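Long-range contact in dephospho-CoA kinase (Legionella pneumophila subsp. pneumophila, PDB 4TTR), which probably catalyses the last step of coenzyme A biosynthesis, the ATP-dependent phosphorylation of the 3'-hydroxyl group of dephospho-CoA: residues Gly28-Ile41 and Leu193-Tyr207. Numbering follows the deposited sequence.
With BU2 (1,3-butanediol), chain B.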
loop_
_atom_site.group_PDB
_atom_site.type_symbol
_atom_site.label_atom_id
_atom_site.label_comp_id
_atom_site.label_asym_id
_atom_site.label_seq_id
_atom_site.Cartn_x
_atom_site.Cartn_y
_atom_site.Cartn_z
ATOM N N GLY A 28 -1.179 1.947 -10.203
ATOM C CA GLY A 28 0.136 1.722 -10.772
ATOM C C GLY A 28 1.212 1.775 -9.702
ATOM O O GLY A 28 2.393 1.918 -10.019
ATOM N N LYS A 29 0.820 1.657 -8.435
ATOM C CA LYS A 29 1.729 2.022 -7.350
ATOM C C LYS A 29 2.844 1.002 -7.133
ATOM O O LYS A 29 3.942 1.371 -6.720
ATOM C CB LYS A 29 0.953 2.250 -6.044
ATOM C CG LYS A 29 0.722 1.040 -5.158
ATOM C CD LYS A 29 0.377 1.499 -3.750
ATOM C CE LYS A 29 0.193 0.330 -2.802
ATOM N NZ LYS A 29 -1.227 0.170 -2.399
ATOM N N SER A 30 2.577 -0.276 -7.387
ATOM C CA SER A 30 3.613 -1.293 -7.249
ATOM C C SER A 30 4.673 -1.098 -8.331
ATOM O O SER A 30 5.837 -1.432 -8.135
ATOM C CB SER A 30 3.016 -2.700 -7.328
ATOM O OG SER A 30 2.830 -3.104 -8.672
ATOM N N THR A 31 4.259 -0.553 -9.471
ATOM C CA THR A 31 5.191 -0.213 -10.538
ATOM C C THR A 31 6.038 0.982 -10.110
ATOM O O THR A 31 7.242 1.032 -10.368
ATOM C CB THR A 31 4.458 0.116 -11.844
ATOM O OG1 THR A 31 3.648 -1.002 -12.229
ATOM C CG2 THR A 31 5.449 0.437 -12.957
ATOM N N VAL A 32 5.394 1.941 -9.453
ATOM C CA VAL A 32 6.087 3.097 -8.903
ATOM C C VAL A 32 7.126 2.638 -7.889
ATOM O O VAL A 32 8.248 3.135 -7.881
ATOM C CB VAL A 32 5.096 4.089 -8.253
ATOM C CG1 VAL A 32 5.821 5.126 -7.402
ATOM C CG2 VAL A 32 4.274 4.778 -9.322
ATOM N N ALA A 33 6.751 1.685 -7.041
ATOM C CA ALA A 33 7.677 1.148 -6.048
ATOM C C ALA A 33 8.889 0.514 -6.723
ATOM O O ALA A 33 10.020 0.693 -6.274
ATOM C CB ALA A 33 6.977 0.134 -5.161
ATOM N N GLU A 34 8.650 -0.216 -7.809
ATOM C CA GLU A 34 9.730 -0.872 -8.538
ATOM C C GLU A 34 10.692 0.156 -9.133
ATOM O O GLU A 34 11.907 -0.036 -9.108
ATOM C CB GLU A 34 9.159 -1.776 -9.639
ATOM C CG GLU A 34 10.208 -2.504 -10.480
ATOM C CD GLU A 34 11.099 -3.432 -9.664
ATOM O OE1 GLU A 34 12.182 -3.805 -10.164
ATOM O OE2 GLU A 34 10.719 -3.797 -8.530
ATOM N N PHE A 35 10.152 1.249 -9.664
ATOM C CA PHE A 35 10.992 2.294 -10.240
ATOM C C PHE A 35 11.867 2.929 -9.158
ATOM O O PHE A 35 13.044 3.189 -9.388
ATOM C CB PHE A 35 10.140 3.360 -10.947
ATOM C CG PHE A 35 9.676 2.960 -12.331
ATOM C CD1 PHE A 35 10.539 2.341 -13.221
ATOM C CD2 PHE A 35 8.372 3.201 -12.735
ATOM C CE1 PHE A 35 10.116 1.975 -14.484
ATOM C CE2 PHE A 35 7.940 2.834 -14.001
ATOM C CZ PHE A 35 8.813 2.221 -14.874
ATOM N N PHE A 36 11.302 3.166 -7.976
ATOM C CA PHE A 36 12.092 3.663 -6.851
ATOM C C PHE A 36 13.153 2.642 -6.461
ATOM O O PHE A 36 14.298 2.995 -6.160
ATOM C CB PHE A 36 11.201 3.982 -5.648
ATOM C CG PHE A 36 10.586 5.348 -5.704
ATOM C CD1 PHE A 36 11.359 6.475 -5.480
ATOM C CD2 PHE A 36 9.242 5.511 -6.000
ATOM C CE1 PHE A 36 10.803 7.739 -5.545
ATOM C CE2 PHE A 36 8.681 6.773 -6.062
ATOM C CZ PHE A 36 9.461 7.887 -5.834
ATOM N N SER A 37 12.765 1.373 -6.486
ATOM C CA SER A 37 13.674 0.284 -6.155
ATOM C C SER A 37 14.866 0.291 -7.103
ATOM O O SER A 37 16.014 0.129 -6.690
ATOM C CB SER A 37 12.941 -1.060 -6.236
ATOM O OG SER A 37 13.571 -2.035 -5.429
ATOM N N GLU A 38 14.575 0.494 -8.381
ATOM C CA GLU A 38 15.593 0.434 -9.415
ATOM C C GLU A 38 16.506 1.660 -9.396
ATOM O O GLU A 38 17.544 1.669 -10.053
ATOM C CB GLU A 38 14.929 0.275 -10.781
ATOM C CG GLU A 38 14.259 -1.081 -10.958
ATOM C CD GLU A 38 13.365 -1.151 -12.181
ATOM O OE1 GLU A 38 13.296 -0.158 -12.935
ATOM O OE2 GLU A 38 12.733 -2.204 -12.395
ATOM N N LEU A 39 16.119 2.683 -8.637
ATOM C CA LEU A 39 16.976 3.851 -8.424
ATOM C C LEU A 39 17.831 3.678 -7.172
ATOM O O LEU A 39 18.484 4.618 -6.722
ATOM C CB LEU A 39 16.133 5.122 -8.313
ATOM C CG LEU A 39 15.516 5.608 -9.626
ATOM C CD1 LEU A 39 14.412 6.622 -9.364
ATOM C CD2 LEU A 39 16.586 6.201 -10.538
ATOM N N GLY A 40 17.810 2.473 -6.607
ATOM C CA GLY A 40 18.648 2.141 -5.473
ATOM C C GLY A 40 18.032 2.497 -4.137
ATOM O O GLY A 40 18.727 2.526 -3.121
ATOM N N ILE A 41 16.732 2.773 -4.129
ATOM C CA ILE A 41 16.040 3.111 -2.891
ATOM C C ILE A 41 15.491 1.857 -2.220
ATOM O O ILE A 41 14.888 1.004 -2.872
ATOM C CB ILE A 41 14.885 4.105 -3.137
ATOM C CG1 ILE A 41 15.415 5.391 -3.776
ATOM C CG2 ILE A 41 14.155 4.423 -1.832
ATOM C CD1 ILE A 41 16.512 6.100 -2.972
ATOM N N LEU A 193 4.009 3.827 -19.081
ATOM C CA LEU A 193 5.131 3.494 -18.206
ATOM C C LEU A 193 6.297 4.470 -18.285
ATOM O O LEU A 193 6.982 4.700 -17.290
ATOM C CB LEU A 193 5.654 2.093 -18.538
ATOM C CG LEU A 193 4.794 0.883 -18.170
ATOM C CD1 LEU A 193 5.456 -0.384 -18.689
ATOM C CD2 LEU A 193 4.581 0.791 -16.668
ATOM N N SER A 194 6.543 5.024 -19.467
ATOM C CA SER A 194 7.697 5.892 -19.666
ATOM C C SER A 194 7.556 7.204 -18.897
ATOM O O SER A 194 8.504 7.646 -18.245
ATOM C CB SER A 194 7.904 6.174 -21.155
ATOM O OG SER A 194 8.977 7.078 -21.356
ATOM N N GLU A 195 6.385 7.830 -18.972
ATOM C CA GLU A 195 6.161 9.072 -18.240
ATOM C C GLU A 195 6.068 8.799 -16.749
ATOM O O GLU A 195 6.410 9.653 -15.935
ATOM C CB GLU A 195 4.893 9.785 -18.722
ATOM C CG GLU A 195 5.166 10.958 -19.657
ATOM C CD GLU A 195 6.072 12.009 -19.032
ATOM O OE1 GLU A 195 5.808 12.419 -17.880
ATOM O OE2 GLU A 195 7.055 12.418 -19.687
ATOM N N LEU A 196 5.596 7.611 -16.393
ATOM C CA LEU A 196 5.545 7.212 -14.995
ATOM C C LEU A 196 6.962 7.186 -14.430
ATOM O O LEU A 196 7.221 7.710 -13.347
ATOM C CB LEU A 196 4.874 5.847 -14.848
ATOM C CG LEU A 196 4.656 5.331 -13.425
ATOM C CD1 LEU A 196 3.823 6.312 -12.616
ATOM C CD2 LEU A 196 3.985 3.959 -13.457
ATOM N N LYS A 197 7.877 6.592 -15.186
ATOM C CA LYS A 197 9.277 6.523 -14.794
ATOM C C LYS A 197 9.909 7.905 -14.693
ATOM O O LYS A 197 10.699 8.170 -13.788
ATOM C CB LYS A 197 10.061 5.678 -15.789
ATOM C CG LYS A 197 11.521 5.507 -15.427
ATOM C CD LYS A 197 12.272 4.882 -16.587
ATOM C CE LYS A 197 13.760 4.758 -16.289
ATOM N NZ LYS A 197 14.448 6.080 -16.262
ATOM N N ALA A 198 9.575 8.778 -15.636
ATOM C CA ALA A 198 10.097 10.137 -15.622
ATOM C C ALA A 198 9.639 10.860 -14.363
ATOM O O ALA A 198 10.423 11.537 -13.706
ATOM C CB ALA A 198 9.654 10.891 -16.864
ATOM N N LYS A 199 8.368 10.700 -14.021
ATOM C CA LYS A 199 7.814 11.343 -12.839
ATOM C C LYS A 199 8.467 10.823 -11.556
ATOM O O LYS A 199 8.785 11.605 -10.660
ATOM C CB LYS A 199 6.301 11.141 -12.793
ATOM C CG LYS A 199 5.563 12.011 -13.795
ATOM C CD LYS A 199 4.068 11.868 -13.684
ATOM C CE LYS A 199 3.361 12.996 -14.410
ATOM N NZ LYS A 199 1.892 12.888 -14.262
ATOM N N VAL A 200 8.669 9.512 -11.473
ATOM C CA VAL A 200 9.345 8.917 -10.323
ATOM C C VAL A 200 10.765 9.474 -10.192
ATOM O O VAL A 200 11.226 9.750 -9.091
ATOM C CB VAL A 200 9.387 7.373 -10.428
ATOM C CG1 VAL A 200 10.355 6.773 -9.413
ATOM C CG2 VAL A 200 7.996 6.795 -10.225
ATOM N N ASN A 201 11.447 9.641 -11.319
ATOM C CA ASN A 201 12.787 10.213 -11.313
ATOM C C ASN A 201 12.820 11.594 -10.665
ATOM O O ASN A 201 13.677 11.868 -9.835
ATOM C CB ASN A 201 13.341 10.298 -12.736
ATOM C CG ASN A 201 14.472 9.321 -12.975
ATOM O OD1 ASN A 201 15.644 9.653 -12.791
ATOM N ND2 ASN A 201 14.127 8.102 -13.376
ATOM N N LYS A 202 11.880 12.458 -11.036
ATOM C CA LYS A 202 11.840 13.809 -10.478
ATOM C C LYS A 202 11.504 13.798 -8.991
ATOM O O LYS A 202 12.019 14.616 -8.236
ATOM C CB LYS A 202 10.833 14.674 -11.234
ATOM C CG LYS A 202 11.231 14.942 -12.673
ATOM C CD LYS A 202 10.541 16.175 -13.220
ATOM C CE LYS A 202 10.480 16.148 -14.737
ATOM N NZ LYS A 202 9.497 15.144 -15.235
ATOM N N LEU A 203 10.649 12.868 -8.571
ATOM C CA LEU A 203 10.319 12.729 -7.157
ATOM C C LEU A 203 11.548 12.251 -6.396
ATOM O O LEU A 203 11.861 12.753 -5.318
ATOM C CB LEU A 203 9.154 11.757 -6.955
ATOM C CG LEU A 203 7.780 12.233 -7.434
ATOM C CD1 LEU A 203 6.778 11.086 -7.442
ATOM C CD2 LEU A 203 7.273 13.372 -6.566
ATOM N N HIS A 204 12.236 11.274 -6.977
ATOM C CA HIS A 204 13.479 10.752 -6.426
ATOM C C HIS A 204 14.484 11.876 -6.166
ATOM O O HIS A 204 15.047 11.971 -5.078
ATOM C CB HIS A 204 14.062 9.704 -7.381
ATOM C CG HIS A 204 15.458 9.278 -7.049
ATOM N ND1 HIS A 204 15.773 8.576 -5.906
ATOM C CD2 HIS A 204 16.619 9.429 -7.728
ATOM C CE1 HIS A 204 17.071 8.328 -5.887
ATOM N NE2 HIS A 204 17.606 8.835 -6.983
ATOM N N GLN A 205 14.688 12.743 -7.154
ATOM C CA GLN A 205 15.610 13.863 -6.999
ATOM C C GLN A 205 15.099 14.849 -5.948
ATOM O O GLN A 205 15.885 15.464 -5.233
ATOM C CB GLN A 205 15.822 14.581 -8.336
ATOM C CG GLN A 205 16.475 13.720 -9.410
ATOM C CD GLN A 205 17.859 13.229 -9.016
ATOM O OE1 GLN A 205 18.596 13.914 -8.306
ATOM N NE2 GLN A 205 18.216 12.034 -9.474
ATOM N N LYS A 206 13.782 14.995 -5.852
ATOM C CA LYS A 206 13.188 15.852 -4.833
ATOM C C LYS A 206 13.448 15.304 -3.428
ATOM O O LYS A 206 13.818 16.048 -2.526
ATOM C CB LYS A 206 11.687 15.991 -5.072
ATOM C CG LYS A 206 10.997 17.020 -4.198
ATOM C CD LYS A 206 9.484 16.912 -4.340
ATOM C CE LYS A 206 8.785 18.162 -3.845
ATOM N NZ LYS A 206 7.313 18.081 -4.031
ATOM N N TYR A 207 13.256 13.999 -3.249
ATOM C CA TYR A 207 13.448 13.369 -1.945
ATOM C C TYR A 207 14.917 13.368 -1.524
ATOM O O TYR A 207 15.229 13.582 -0.353
ATOM C CB TYR A 207 12.911 11.932 -1.957
ATOM C CG TYR A 207 11.414 11.825 -2.157
ATOM C CD1 TYR A 207 10.546 12.739 -1.580
ATOM C CD2 TYR A 207 10.871 10.803 -2.922
ATOM C CE1 TYR A 207 9.180 12.638 -1.759
ATOM C CE2 TYR A 207 9.507 10.696 -3.109
ATOM C CZ TYR A 207 8.667 11.614 -2.525
ATOM O OH TYR A 207 7.305 11.509 -2.712
HETATM C C1 BU2 B . 0.374 -1.696 -10.136
HETATM O O1 BU2 B . 0.000 -2.287 -11.362
HETATM C C2 BU2 B . -0.283 -2.418 -8.978
HETATM C C3 BU2 B . -1.042 -1.412 -8.138
HETATM O O3 BU2 B . -2.272 -1.132 -8.767
HETATM C C4 BU2 B . -1.284 -1.984 -6.760
#
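V200 lies between F35 and F36 where helix 29-38 crosses helix 193-207 at -55°, the segment axes 9.7 Å apart. Its CG1, anti to the backbone N (chi1 167°), stands over the centre of the F36 ring, 3.7 Å from the centroid in a CH-pi contact, and also touches F35 CB; CG2 meets V32 CG1. Both phenylalanines are knobs in holes of the facing helix. F35 fits among L193, L196, K197 and V200, with K197 CB over one face, 3.9 Å from the ring centroid, and L196 CD2 at the edge. F36 fits among V200, L203, H204 and Y207; its CZ lies in the plane of the Y207 ring, 3.9 Å from Y207 CE2, while L203 CB lies at the edge of the F36 ring. Toward the P-loop, L196 forks, CD1 to V32 CG2 (3.7 Å) and CD2 to T31 CG2. L39 CD1 covers a face of the H204 imidazole, 3.7 Å from H204 CG, and beyond G40, the C-prime residue of a Schellman motif, I41 CD1 meets the ring edge. H204 ND1 is hydrogen-bonded to Y121 OH. The P-loop helix, whose first residues line the butanediol pocket, packs against the C-terminal helix 192-213 on one side of the parallel sheet, with V32 and F36 on strand 140-145, L196 on strand 185-188 and L203 touching both strands.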